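Local coordinates for protein quinone oxidoreductase (Coxiella burnetii, PDB 3TQH) that binds NADPH and probably uses it to reduce quinones, as a member of the medium-chain dehydrogenase/reductase superfamily, at residues Gly153-Ile158 / Pro215-Ile220. Residues are numbered along the deposited sequence; the frame is centred on the assembly and turned at random.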
ATOM      1  N   GLY A 153      17.301 -15.641 -10.898  1.00 25.06           N
ATOM      2  CA  GLY A 153      18.438 -15.180 -11.698  1.00 25.65           C
ATOM      3  C   GLY A 153      18.368 -13.703 -12.063  1.00 23.63           C
ATOM      4  O   GLY A 153      19.399 -13.065 -12.257  1.00 24.04           O
ATOM      5  N   ASP A 154      17.156 -13.160 -12.154  1.00 21.77           N
ATOM      6  CA  ASP A 154      16.942 -11.775 -12.572  1.00 20.16           C
ATOM      7  C   ASP A 154      17.481 -10.786 -11.546  1.00 18.66           C
ATOM      8  O   ASP A 154      17.443 -11.041 -10.337  1.00 18.27           O
ATOM      9  CB  ASP A 154      15.442 -11.490 -12.795  1.00 19.04           C
ATOM     10  CG  ASP A 154      14.875 -12.169 -14.054  1.00 21.16           C
ATOM     11  OD1 ASP A 154      15.632 -12.826 -14.808  1.00 22.90           O
ATOM     12  OD2 ASP A 154      13.652 -12.032 -14.288  1.00 22.08           O
ATOM     13  N   VAL A 155      17.982  -9.659 -12.038  1.00 17.87           N
ATOM     14  CA  VAL A 155      18.372  -8.556 -11.174  1.00 16.44           C
ATOM     15  C   VAL A 155      17.208  -7.588 -11.109  1.00 14.70           C
ATOM     16  O   VAL A 155      16.659  -7.202 -12.143  1.00 14.55           O
ATOM     17  CB  VAL A 155      19.606  -7.829 -11.702  1.00 17.22           C
ATOM     18  CG1 VAL A 155      20.008  -6.710 -10.740  1.00 15.47           C
ATOM     19  CG2 VAL A 155      20.751  -8.821 -11.918  1.00 19.12           C
ATOM     20  N   VAL A 156      16.843  -7.192  -9.895  1.00 13.47           N
ATOM     21  CA  VAL A 156      15.696  -6.326  -9.683  1.00 12.21           C
ATOM     22  C   VAL A 156      16.070  -5.134  -8.805  1.00 11.51           C
ATOM     23  O   VAL A 156      16.611  -5.303  -7.716  1.00 11.77           O
ATOM     24  CB  VAL A 156      14.529  -7.100  -9.042  1.00 11.92           C
ATOM     25  CG1 VAL A 156      13.349  -6.183  -8.809  1.00 11.17           C
ATOM     26  CG2 VAL A 156      14.115  -8.271  -9.931  1.00 12.81           C
ATOM     27  N   LEU A 157      15.783  -3.937  -9.308  1.00 10.79           N
ATOM     28  CA  LEU A 157      15.984  -2.697  -8.584  1.00 10.26           C
ATOM     29  C   LEU A 157      14.631  -2.239  -8.040  1.00  9.30           C
ATOM     30  O   LEU A 157      13.726  -1.960  -8.820  1.00  9.09           O
ATOM     31  CB  LEU A 157      16.568  -1.619  -9.511  1.00 10.46           C
ATOM     32  CG  LEU A 157      16.640  -0.199  -8.938  1.00 10.26           C
ATOM     33  CD1 LEU A 157      17.541  -0.164  -7.708  1.00  9.51           C
ATOM     34  CD2 LEU A 157      17.097   0.819 -10.000  1.00 10.52           C
ATOM     35  N   ILE A 158      14.507  -2.172  -6.714  1.00  8.83           N
ATOM     36  CA  ILE A 158      13.299  -1.705  -6.043  1.00  8.20           C
ATOM     37  C   ILE A 158      13.608  -0.374  -5.358  1.00  8.40           C
ATOM     38  O   ILE A 158      14.324  -0.335  -4.362  1.00  8.61           O
ATOM     39  CB  ILE A 158      12.814  -2.727  -4.976  1.00  8.28           C
ATOM     40  CG1 ILE A 158      12.594  -4.108  -5.613  1.00  8.88           C
ATOM     41  CG2 ILE A 158      11.549  -2.247  -4.296  1.00  7.30           C
ATOM     42  CD1 ILE A 158      12.014  -5.148  -4.683  1.00  7.90           C
ATOM     43  N   PRO A 215      23.392  -3.800 -16.120  1.00 26.46           N
ATOM     44  CA  PRO A 215      21.995  -3.702 -16.525  1.00 24.96           C
ATOM     45  C   PRO A 215      21.041  -4.597 -15.730  1.00 23.43           C
ATOM     46  O   PRO A 215      21.366  -5.741 -15.402  1.00 24.32           O
ATOM     47  CB  PRO A 215      22.041  -4.138 -17.986  1.00 26.49           C
ATOM     48  CG  PRO A 215      23.336  -3.601 -18.466  1.00 28.22           C
ATOM     49  CD  PRO A 215      24.286  -3.768 -17.298  1.00 28.52           C
ATOM     50  N   VAL A 216      19.862  -4.059 -15.457  1.00 21.38           N
ATOM     51  CA  VAL A 216      18.895  -4.650 -14.553  1.00 19.89           C
ATOM     52  C   VAL A 216      17.722  -5.196 -15.379  1.00 19.53           C
ATOM     53  O   VAL A 216      17.390  -4.639 -16.423  1.00 19.42           O
ATOM     54  CB  VAL A 216      18.454  -3.568 -13.513  1.00 18.44           C
ATOM     55  CG1 VAL A 216      16.997  -3.686 -13.146  1.00 17.52           C
ATOM     56  CG2 VAL A 216      19.346  -3.626 -12.278  1.00 18.46           C
ATOM     57  N   ASP A 217      17.121  -6.293 -14.918  1.00 19.20           N
ATOM     58  CA  ASP A 217      15.985  -6.925 -15.612  1.00 19.39           C
ATOM     59  C   ASP A 217      14.646  -6.238 -15.311  1.00 17.59           C
ATOM     60  O   ASP A 217      13.762  -6.203 -16.159  1.00 17.77           O
ATOM     61  CB  ASP A 217      15.882  -8.409 -15.249  1.00 20.17           C
ATOM     62  CG  ASP A 217      17.096  -9.203 -15.684  1.00 23.51           C
ATOM     63  OD1 ASP A 217      17.176  -9.583 -16.877  1.00 27.38           O
ATOM     64  OD2 ASP A 217      17.973  -9.457 -14.829  1.00 25.13           O
ATOM     65  N   ALA A 218      14.486  -5.711 -14.105  1.00 16.07           N
ATOM     66  CA  ALA A 218      13.261  -5.008 -13.751  1.00 14.80           C
ATOM     67  C   ALA A 218      13.534  -3.913 -12.740  1.00 13.68           C
ATOM     68  O   ALA A 218      14.373  -4.067 -11.864  1.00 13.59           O
ATOM     69  CB  ALA A 218      12.223  -5.977 -13.205  1.00 14.25           C
ATOM     70  N   VAL A 219      12.829  -2.799 -12.894  1.00 13.20           N
ATOM     71  CA  VAL A 219      12.826  -1.737 -11.914  1.00 12.52           C
ATOM     72  C   VAL A 219      11.419  -1.650 -11.351  1.00 12.01           C
ATOM     73  O   VAL A 219      10.483  -1.399 -12.101  1.00 12.13           O
ATOM     74  CB  VAL A 219      13.186  -0.381 -12.552  1.00 13.16           C
ATOM     75  CG1 VAL A 219      12.975   0.762 -11.544  1.00 12.05           C
ATOM     76  CG2 VAL A 219      14.629  -0.399 -13.112  1.00 13.43           C
ATOM     77  N   ILE A 220      11.266  -1.889 -10.047  1.00 11.60           N
ATOM     78  CA  ILE A 220      10.016  -1.604  -9.359  1.00 11.27           C
ATOM     79  C   ILE A 220      10.135  -0.187  -8.822  1.00 11.53           C
ATOM     80  O   ILE A 220      10.711   0.043  -7.754  1.00 11.61           O
ATOM     81  CB  ILE A 220       9.715  -2.589  -8.213  1.00 11.07           C
ATOM     82  CG1 ILE A 220       9.860  -4.049  -8.682  1.00 11.71           C
ATOM     83  CG2 ILE A 220       8.312  -2.347  -7.681  1.00 10.27           C
ATOM     84  CD1 ILE A 220       9.054  -4.393  -9.934  1.00 11.60           C
TER
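Leu157 is gripped through both its backbone polar groups: its N donates to Ala218 O (2.9 Å) and its O accepts from Ile220 N (2.7 Å), the alternating ladder of two parallel strands. With CG anti to the backbone N (chi1 171°), its long apolar arm runs alongside Val219 in this buried setting, Leu157 CD2 4.2 Å from Val219 CG2. On the face opposite Leu157 and Val219, Ile220 CG1 packs against Val156 CG1 and Ile158 CG1, each at 4.1 Å; beta-branched residues suit an extended strand and fill this buried face. Where the chain turns a corner at Asp217, its carboxylate stands in for a backbone acceptor: Asp217 OD2 takes the N-H of Val155 at 2.8 Å, nearly straight (170°), on its anti side. In return Val155 O receives Asp217 N and Ala218 N, while Val155 CG1 reaches Val216 CG2 at 3.5 Å. The Asp154 and Asp217 carboxylates lie face over face, planes 23° apart; repulsion, expected if both are charged, is probably eased by the Val155 bond and by Asp154 OD2 accepting from the backbone N of Lys151. In the parallel Rossmann sheet, strands 179-184 and 239-243 flank this central pair; helix 164-175 covers Ile158, and Ile220 lies beside NADPH-binding Val244.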